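Local atomic coordinates of piwi domain-containing protein (Vanderwaltozyma polyspora, PDB entry 5THE), a protein that probably binds RNA as a budding-yeast Argonaute, this chain being its C-terminal lobe, which contains the Piwi domain. Residues 28-33 / 467-472; 57-62 / 418-423; 394-399 / 438-443. All blocks are in the same frame, centred on the assembly; numbering follows the deposited sequence.

Interaction 1. Residues 28-33 / 467-472; sequences PSRILD and YLQEIC
Gln469 leans from its helix toward the end of strand 25-31 and meets Leu32, just past it, and Arg30 in turn. Its CB lies 3.9 Å from Leu32 CD1. Leu32 CD1 also rests on the helix backbone, 3.6 Å from Gln469 O. CG lies beside the backbone N (chi1 -70°), and beyond CG the chain is extended, carrying the amide to the arginine. Gln469 CD comes up to the edge of the Arg30 guanidinium, in its plane, 3.8 Å from NH2. At the tip, Gln469 OE1 accepts a nearly straight hydrogen bond from Arg30 NH2 of 3.0 Å (169° at the hydrogen). The two flat groups are nearly coplanar, although the side chains themselves cross at about a right angle. The helix, 465-475, belongs to the Piwi domain, which has an RNase H-like fold. Strand 25-31 comes from near the start of the chain and pairs antiparallel with the Piwi strand 423-425, so the contact sets the helix against this strand pair. Water 1 makes a second link, accepting from Arg30 NH1 at 2.9 Å and donating to Gln469 OE1 at 2.7 Å. The amide oxygen thus takes two donors. The other half of the amide is held too, since Gln469 NE2 bonds to Asp426 OD2. Asp426 OD1 forms a salt bridge with Arg30 NH2, so one carboxylate joins both side chains and may balance the buried arginine charge. Arg30 NH1 also donates to Lys14 O, and the bend of the arginine at chi3 turns the guanidinium toward these partners.

Interaction 2. Residues 57-62 / 418-423; sequences ESKGNW and NVMPGT
The aliphatic chain of Lys59 passes slantwise over the Met420 methyl and ends at the Pro421 carbonyl. Lys59 is the second residue of a type II beta turn from Ser58 to Asn61, which faces residues 418-423 of the Piwi domain. Gly60 takes the third position with a positive phi of 66°, a conformation that favours glycine. The closing bond of the turn, Asn61 N to Ser58 O, is weak. Lys59 is fully extended, with CG anti to the backbone N and every later torsion near 180°, and so it spans the gap between the segments. The Met420 methyl packs against this rod: CE lies 3.7 Å from Lys59 CD and 4.0 Å from Lys59 CB. Met420 bends at chi2 (71°), which brings its end closer to the lysine than its first bond would suggest. Next to Met420, Pro421 CG lies 3.9 Å from Lys59 O. The ammonium group ends in a short hydrogen bond, Lys59 NZ to Pro421 O at 2.6 Å, tilted slightly from the carbonyl plane. NZ has a second main-chain oxygen, Leu32 O, as partner, so two carbonyls grip this buried amine, which may offset its charge. The Pro421 carbonyl belongs to an unusual peptide, since the bond into Gly422 is cis. This peptide lies inside a tight bend, closed where Met420 O accepts twice from Thr423. The Thr423 N bond is 2.9 Å, while Thr423 OG1 sits in the carbonyl plane, on a lone pair of Met420 O, 2.6 Å away.

Interaction 3. Residues 394-399 / 438-443; sequences VRFIPI and FIQSHQ. With nucleotides of chain B.
The register of the two segments advances in the same direction, Val394 beside Phe438 and Phe396 beside Gln440, with CA atoms of the latter pair 8.5 Å apart. The gap between the backbones is filled by side chains and bridged by two waters. Phe396 points the edge of its ring at the face of Phe438 in an offset edge-to-face stack, with centroids 5.7 Å apart and planes at 72°. Its leading atom, Phe396 CZ, touches Phe438 CB at 3.6 Å, with CB in the plane of the Phe396 ring. Val394 approaches the far end of the other ring, its CG2 being 3.8 Å from Phe438 CZ. His453 stacks on Phe438 as well. Gln440 slides past Phe396 in the opposite direction, its amide almost parallel to the ring (9°). Water 3 accepts from Phe396 N at 2.7 Å and lies within bonding distance of Gln440 OE1. Water 2 accepts from Gln440 NE2 at 3.0 Å and lies close to Phe396 O. Together the waters are consistent with the amide orientation modelled. The Gln440 chain is extended, CG anti to the backbone N (chi1 -175°), and so it spans the distance to them. Beyond the strand, His442 turns its ring edge to the RNA: NE2 donates to A6 of chain B OP1 at 2.8 Å. Arg395 NH2, from the other segment, forms a salt bridge with another phosphate of the RNA. Gripping the sugar-phosphate backbone in this way is consistent with the channel in which Argonaute C-terminal lobes hold the guide strand.

How the interactions relate
The three contacts form one continuous patch, with centres 10 to 13 Å apart. Interactions 1 and 2 join where Leu32 O meets Lys59 NZ at 2.6 Å and Leu32 N meets Gly422 O at 3.0 Å. Interactions 2 and 3 meet through a probable strand-pairing bond, Gln440 N to Thr423 O at 2.9 Å. Ile439 CD1 packs on Gln469 O at 3.5 Å, so interaction 3 touches the helix of interaction 1. Along the chain, interactions 2 and 3 are both nested inside the loop closed by 28-33 and 467-472. Interaction 3 touches the RNA directly. Interaction 2 has its nearest atom about 6 Å from the RNA. For interaction 1 this is about 11 Å.

Interaction 1. Residues 28-33 / 467-472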
# COMPACT_ATOMS: atom_id res chain seq x y z
N PRO A 28 -29.48 -5.12 7.53
CA PRO A 28 -29.43 -3.69 7.18
C PRO A 28 -28.00 -3.28 6.86
O PRO A 28 -27.04 -3.72 7.50
CB PRO A 28 -29.95 -2.98 8.44
CG PRO A 28 -29.57 -3.88 9.53
CD PRO A 28 -29.71 -5.29 8.98
N SER A 29 -27.86 -2.45 5.83
CA SER A 29 -26.58 -1.85 5.52
C SER A 29 -26.76 -0.35 5.39
O SER A 29 -27.86 0.16 5.16
CB SER A 29 -25.99 -2.41 4.22
OG SER A 29 -26.59 -1.79 3.10
N ARG A 30 -25.65 0.37 5.50
CA ARG A 30 -25.59 1.77 5.14
C ARG A 30 -24.49 1.95 4.10
O ARG A 30 -23.46 1.29 4.16
CB ARG A 30 -25.34 2.66 6.37
CG ARG A 30 -26.46 2.59 7.39
CD ARG A 30 -26.02 3.17 8.74
NE ARG A 30 -25.03 2.31 9.38
CZ ARG A 30 -23.73 2.58 9.45
NH1 ARG A 30 -23.27 3.71 8.93
NH2 ARG A 30 -22.89 1.72 10.05
N ILE A 31 -24.74 2.81 3.12
CA ILE A 31 -23.74 3.08 2.10
C ILE A 31 -23.16 4.45 2.40
O ILE A 31 -23.87 5.46 2.35
CB ILE A 31 -24.34 3.00 0.69
CG1 ILE A 31 -24.97 1.62 0.49
CG2 ILE A 31 -23.28 3.24 -0.38
CD1 ILE A 31 -25.92 1.57 -0.68
N LEU A 32 -21.87 4.48 2.75
CA LEU A 32 -21.16 5.72 3.01
C LEU A 32 -20.79 6.43 1.71
O LEU A 32 -20.53 5.80 0.68
CB LEU A 32 -19.89 5.45 3.82
CG LEU A 32 -20.09 4.83 5.21
CD1 LEU A 32 -18.78 4.76 5.98
CD2 LEU A 32 -21.13 5.61 6.01
N ASP A 33 -20.78 7.76 1.77
CA ASP A 33 -20.37 8.53 0.61
C ASP A 33 -18.86 8.40 0.38
O ASP A 33 -18.09 8.14 1.30
CB ASP A 33 -20.75 10.00 0.79
CG ASP A 33 -22.26 10.20 0.86
OD1 ASP A 33 -23.00 9.45 0.18
OD2 ASP A 33 -22.70 11.10 1.60
N TYR A 467 -17.01 7.80 12.88
CA TYR A 467 -15.67 8.31 12.63
C TYR A 467 -14.76 7.21 12.09
O TYR A 467 -14.09 7.38 11.06
CB TYR A 467 -15.11 8.90 13.93
CG TYR A 467 -13.65 9.29 13.83
CD1 TYR A 467 -13.27 10.41 13.11
CD2 TYR A 467 -12.66 8.52 14.43
CE1 TYR A 467 -11.95 10.78 12.99
CE2 TYR A 467 -11.32 8.88 14.32
CZ TYR A 467 -10.98 10.03 13.61
OH TYR A 467 -9.67 10.42 13.46
N LEU A 468 -14.75 6.04 12.75
CA LEU A 468 -13.86 4.98 12.30
C LEU A 468 -14.28 4.46 10.93
O LEU A 468 -13.42 4.13 10.10
CB LEU A 468 -13.83 3.83 13.31
CG LEU A 468 -13.17 4.12 14.65
CD1 LEU A 468 -13.06 2.83 15.43
CD2 LEU A 468 -11.80 4.76 14.46
N GLN A 469 -15.59 4.36 10.67
CA GLN A 469 -16.01 3.83 9.38
C GLN A 469 -15.72 4.81 8.27
O GLN A 469 -15.41 4.40 7.14
CB GLN A 469 -17.50 3.46 9.41
CG GLN A 469 -17.75 2.23 10.29
CD GLN A 469 -19.21 2.04 10.70
OE1 GLN A 469 -20.10 2.69 10.20
NE2 GLN A 469 -19.44 1.15 11.63
N GLU A 470 -15.79 6.11 8.56
CA GLU A 470 -15.50 7.08 7.52
C GLU A 470 -14.01 7.07 7.19
O GLU A 470 -13.63 7.11 6.02
CB GLU A 470 -15.95 8.48 7.97
CG GLU A 470 -15.90 9.52 6.85
CD GLU A 470 -16.42 10.87 7.26
OE1 GLU A 470 -16.86 11.04 8.42
OE2 GLU A 470 -16.39 11.77 6.40
N ILE A 471 -13.16 7.02 8.22
CA ILE A 471 -11.72 6.92 8.04
C ILE A 471 -11.35 5.69 7.23
O ILE A 471 -10.58 5.76 6.26
CB ILE A 471 -11.02 6.89 9.41
CG1 ILE A 471 -10.95 8.29 9.99
CG2 ILE A 471 -9.66 6.23 9.34
CD1 ILE A 471 -10.13 8.27 11.20
N CYS A 472 -11.84 4.52 7.65
CA CYS A 472 -11.53 3.28 6.95
C CYS A 472 -11.94 3.39 5.49
O CYS A 472 -11.14 3.11 4.59
CB CYS A 472 -12.25 2.12 7.62
SG CYS A 472 -11.47 1.69 9.19
O HOH W 1 -20.88 5.23 9.60

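Interaction 2. Residues 57-62 / 418-423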
# COMPACT_ATOMS: atom_id res chain seq x y z
N GLU A 57 -21.09 3.04 -11.57
CA GLU A 57 -19.82 2.35 -11.75
C GLU A 57 -18.63 3.28 -11.63
O GLU A 57 -17.49 2.80 -11.61
CB GLU A 57 -19.79 1.63 -13.10
CG GLU A 57 -21.00 0.75 -13.29
CD GLU A 57 -20.87 -0.19 -14.46
OE1 GLU A 57 -21.75 -1.06 -14.62
OE2 GLU A 57 -19.90 -0.06 -15.23
N SER A 58 -18.87 4.57 -11.50
CA SER A 58 -17.81 5.55 -11.35
C SER A 58 -17.47 5.82 -9.89
O SER A 58 -16.44 6.45 -9.63
CB SER A 58 -18.19 6.86 -12.06
OG SER A 58 -19.14 7.60 -11.34
N LYS A 59 -18.29 5.38 -8.94
CA LYS A 59 -17.92 5.55 -7.54
C LYS A 59 -16.69 4.70 -7.22
O LYS A 59 -16.69 3.49 -7.45
CB LYS A 59 -19.08 5.17 -6.62
CG LYS A 59 -18.80 5.55 -5.16
CD LYS A 59 -19.96 5.18 -4.24
CE LYS A 59 -19.71 5.68 -2.83
NZ LYS A 59 -20.80 5.26 -1.88
N GLY A 60 -15.64 5.34 -6.72
CA GLY A 60 -14.43 4.59 -6.42
C GLY A 60 -13.75 4.02 -7.64
O GLY A 60 -13.11 2.97 -7.56
N ASN A 61 -13.88 4.68 -8.79
CA ASN A 61 -13.46 4.08 -10.05
C ASN A 61 -13.37 5.24 -11.05
O ASN A 61 -14.36 5.57 -11.70
CB ASN A 61 -14.45 3.02 -10.52
CG ASN A 61 -14.04 2.33 -11.84
OD1 ASN A 61 -14.89 1.92 -12.61
ND2 ASN A 61 -12.78 2.23 -12.09
N TRP A 62 -12.21 5.85 -11.12
CA TRP A 62 -12.02 7.00 -12.01
C TRP A 62 -10.86 6.68 -12.96
O TRP A 62 -10.38 5.55 -13.01
CB TRP A 62 -11.79 8.28 -11.20
CG TRP A 62 -10.55 8.22 -10.34
CD1 TRP A 62 -9.29 8.65 -10.67
CD2 TRP A 62 -10.45 7.68 -9.02
NE1 TRP A 62 -8.42 8.41 -9.63
CE2 TRP A 62 -9.11 7.81 -8.61
CE3 TRP A 62 -11.37 7.08 -8.15
CZ2 TRP A 62 -8.67 7.38 -7.36
CZ3 TRP A 62 -10.93 6.65 -6.91
CH2 TRP A 62 -9.59 6.80 -6.53
N ASN A 418 -23.06 -5.87 -7.71
CA ASN A 418 -22.61 -6.02 -6.34
C ASN A 418 -23.15 -4.88 -5.50
O ASN A 418 -23.71 -3.92 -6.02
CB ASN A 418 -21.08 -6.08 -6.29
CG ASN A 418 -20.55 -7.46 -6.66
OD1 ASN A 418 -20.33 -8.30 -5.79
ND2 ASN A 418 -20.40 -7.71 -7.95
N VAL A 419 -23.01 -5.01 -4.18
CA VAL A 419 -23.48 -3.92 -3.34
C VAL A 419 -22.62 -2.70 -3.65
O VAL A 419 -21.50 -2.79 -4.18
CB VAL A 419 -23.45 -4.27 -1.84
CG1 VAL A 419 -24.46 -5.37 -1.54
CG2 VAL A 419 -22.04 -4.71 -1.40
N MET A 420 -23.19 -1.54 -3.36
CA MET A 420 -22.51 -0.28 -3.64
C MET A 420 -21.20 -0.21 -2.86
O MET A 420 -21.14 -0.63 -1.70
CB MET A 420 -23.42 0.89 -3.26
CG MET A 420 -23.02 2.24 -3.89
SD MET A 420 -23.40 2.22 -5.66
CE MET A 420 -22.77 3.82 -6.14
N PRO A 421 -20.12 0.31 -3.45
CA PRO A 421 -19.07 0.77 -2.54
C PRO A 421 -19.50 2.06 -1.81
O PRO A 421 -20.32 2.76 -2.36
CB PRO A 421 -17.88 1.02 -3.47
CG PRO A 421 -18.42 1.07 -4.86
CD PRO A 421 -19.74 0.35 -4.87
N GLY A 422 -19.12 2.35 -0.58
CA GLY A 422 -18.77 1.43 0.45
C GLY A 422 -19.96 1.19 1.37
O GLY A 422 -20.30 1.94 2.31
N THR A 423 -20.60 0.09 1.05
CA THR A 423 -21.58 -0.52 1.91
C THR A 423 -20.94 -0.90 3.24
O THR A 423 -19.92 -1.59 3.28
CB THR A 423 -22.13 -1.76 1.20
OG1 THR A 423 -22.88 -1.34 0.05
CG2 THR A 423 -22.99 -2.60 2.14

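Interaction 3. Residues 394-399 / 438-443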
# COMPACT_ATOMS: atom_id res chain seq x y z
N VAL A 394 -18.07 -14.12 4.27
CA VAL A 394 -19.26 -13.29 4.15
C VAL A 394 -19.33 -12.71 2.75
O VAL A 394 -18.33 -12.19 2.22
CB VAL A 394 -19.23 -12.18 5.21
CG1 VAL A 394 -20.47 -11.34 5.10
CG2 VAL A 394 -19.10 -12.80 6.59
N ARG A 395 -20.51 -12.77 2.13
CA ARG A 395 -20.77 -12.09 0.88
C ARG A 395 -22.03 -11.26 1.03
O ARG A 395 -22.96 -11.65 1.74
CB ARG A 395 -20.92 -13.07 -0.29
CG ARG A 395 -19.68 -13.89 -0.57
CD ARG A 395 -18.52 -13.01 -1.02
NE ARG A 395 -17.35 -13.80 -1.38
CZ ARG A 395 -16.41 -14.21 -0.53
NH1 ARG A 395 -16.47 -13.89 0.76
NH2 ARG A 395 -15.39 -14.92 -0.98
N PHE A 396 -22.04 -10.09 0.37
CA PHE A 396 -23.15 -9.15 0.37
C PHE A 396 -23.77 -9.15 -1.02
O PHE A 396 -23.07 -8.91 -2.01
CB PHE A 396 -22.68 -7.74 0.71
CG PHE A 396 -22.09 -7.58 2.10
CD1 PHE A 396 -22.38 -8.50 3.10
CD2 PHE A 396 -21.29 -6.48 2.41
CE1 PHE A 396 -21.86 -8.35 4.38
CE2 PHE A 396 -20.79 -6.31 3.68
CZ PHE A 396 -21.06 -7.25 4.67
N ILE A 397 -25.07 -9.39 -1.09
CA ILE A 397 -25.79 -9.44 -2.36
C ILE A 397 -26.81 -8.31 -2.34
O ILE A 397 -27.55 -8.18 -1.37
CB ILE A 397 -26.48 -10.79 -2.61
CG1 ILE A 397 -25.48 -11.95 -2.51
CG2 ILE A 397 -27.20 -10.80 -3.95
CD1 ILE A 397 -24.22 -11.73 -3.32
N PRO A 398 -26.88 -7.48 -3.37
CA PRO A 398 -27.84 -6.38 -3.36
C PRO A 398 -29.25 -6.89 -3.59
O PRO A 398 -29.48 -7.88 -4.29
CB PRO A 398 -27.36 -5.48 -4.50
CG PRO A 398 -26.67 -6.40 -5.43
CD PRO A 398 -26.02 -7.47 -4.57
N ILE A 399 -30.20 -6.18 -2.99
CA ILE A 399 -31.60 -6.53 -3.10
C ILE A 399 -32.36 -5.56 -4.00
O ILE A 399 -33.34 -5.96 -4.64
CB ILE A 399 -32.23 -6.57 -1.69
CG1 ILE A 399 -31.68 -7.74 -0.89
CG2 ILE A 399 -33.74 -6.66 -1.74
CD1 ILE A 399 -32.22 -7.73 0.53
N PHE A 438 -18.20 -4.40 8.87
CA PHE A 438 -17.78 -4.72 7.52
C PHE A 438 -17.90 -3.47 6.66
O PHE A 438 -18.85 -2.70 6.81
CB PHE A 438 -18.65 -5.81 6.88
CG PHE A 438 -18.53 -7.16 7.52
CD1 PHE A 438 -19.27 -7.48 8.64
CD2 PHE A 438 -17.71 -8.13 6.95
CE1 PHE A 438 -19.19 -8.73 9.22
CE2 PHE A 438 -17.63 -9.40 7.51
CZ PHE A 438 -18.36 -9.70 8.64
N ILE A 439 -16.95 -3.28 5.75
CA ILE A 439 -17.12 -2.29 4.68
C ILE A 439 -16.67 -2.94 3.38
O ILE A 439 -15.60 -3.55 3.31
CB ILE A 439 -16.33 -0.99 4.92
CG1 ILE A 439 -16.65 -0.37 6.28
CG2 ILE A 439 -16.69 0.01 3.85
CD1 ILE A 439 -15.85 0.93 6.59
N GLN A 440 -17.50 -2.85 2.37
CA GLN A 440 -17.12 -3.24 1.02
C GLN A 440 -16.85 -1.93 0.31
O GLN A 440 -17.78 -1.25 -0.13
CB GLN A 440 -18.20 -4.08 0.35
CG GLN A 440 -17.83 -4.62 -1.00
CD GLN A 440 -18.71 -5.81 -1.38
OE1 GLN A 440 -19.15 -6.56 -0.50
NE2 GLN A 440 -19.00 -5.96 -2.67
N SER A 441 -15.58 -1.53 0.24
CA SER A 441 -15.23 -0.18 -0.16
C SER A 441 -15.02 -0.04 -1.66
O SER A 441 -15.02 1.08 -2.17
CB SER A 441 -13.95 0.24 0.59
OG SER A 441 -13.01 -0.83 0.52
N HIS A 442 -14.90 -1.15 -2.37
CA HIS A 442 -14.44 -1.19 -3.75
C HIS A 442 -15.56 -1.61 -4.70
O HIS A 442 -16.55 -2.24 -4.30
CB HIS A 442 -13.28 -2.17 -3.89
CG HIS A 442 -13.63 -3.56 -3.46
ND1 HIS A 442 -13.86 -3.89 -2.14
CD2 HIS A 442 -13.77 -4.70 -4.17
CE1 HIS A 442 -14.15 -5.18 -2.06
NE2 HIS A 442 -14.11 -5.69 -3.28
N GLN A 443 -15.38 -1.25 -5.96
CA GLN A 443 -16.15 -1.86 -7.04
C GLN A 443 -15.69 -3.29 -7.22
O GLN A 443 -14.49 -3.56 -7.30
CB GLN A 443 -15.92 -1.10 -8.35
CG GLN A 443 -16.45 0.29 -8.36
CD GLN A 443 -17.94 0.42 -8.62
OE1 GLN A 443 -18.48 1.47 -8.45
NE2 GLN A 443 -18.58 -0.60 -9.03
P A B 5 -8.31 -4.42 -5.04
OP1 A B 5 -8.87 -3.92 -3.75
OP2 A B 5 -7.02 -5.13 -5.09
O5' A B 5 -9.45 -5.30 -5.71
C5' A B 5 -10.76 -4.78 -5.83
C4' A B 5 -11.56 -5.55 -6.85
O4' A B 5 -10.94 -5.40 -8.15
C3' A B 5 -11.62 -7.05 -6.63
O3' A B 5 -12.65 -7.39 -5.72
C2' A B 5 -11.85 -7.59 -8.03
O2' A B 5 -13.21 -7.46 -8.41
C1' A B 5 -11.04 -6.60 -8.88
N9 A B 5 -9.69 -7.09 -9.15
C8 A B 5 -8.56 -6.99 -8.38
N7 A B 5 -7.51 -7.54 -8.95
C5 A B 5 -8.00 -8.03 -10.15
C6 A B 5 -7.38 -8.72 -11.20
N6 A B 5 -6.09 -9.04 -11.17
N1 A B 5 -8.16 -9.06 -12.26
C2 A B 5 -9.47 -8.73 -12.25
N3 A B 5 -10.16 -8.07 -11.32
C4 A B 5 -9.35 -7.76 -10.29
P A B 6 -12.45 -8.54 -4.63
OP1 A B 6 -13.65 -8.39 -3.75
OP2 A B 6 -11.07 -8.53 -4.10
O5' A B 6 -12.54 -9.88 -5.47
C5' A B 6 -13.77 -10.30 -6.01
C4' A B 6 -13.54 -11.41 -6.99
O4' A B 6 -12.70 -10.92 -8.06
C3' A B 6 -12.81 -12.63 -6.46
O3' A B 6 -13.67 -13.52 -5.77
C2' A B 6 -12.22 -13.22 -7.72
O2' A B 6 -13.25 -13.89 -8.43
C1' A B 6 -11.84 -11.94 -8.49
N9 A B 6 -10.47 -11.50 -8.20
C8 A B 6 -10.06 -10.71 -7.15
N7 A B 6 -8.78 -10.45 -7.13
C5 A B 6 -8.31 -11.12 -8.25
C6 A B 6 -7.02 -11.23 -8.77
N6 A B 6 -5.96 -10.65 -8.21
N1 A B 6 -6.88 -11.97 -9.90
C2 A B 6 -7.98 -12.54 -10.45
N3 A B 6 -9.25 -12.50 -10.05
C4 A B 6 -9.34 -11.77 -8.93
O HOH W 2 -21.51 -7.44 -3.42
O HOH W 3 -19.94 -8.99 -0.87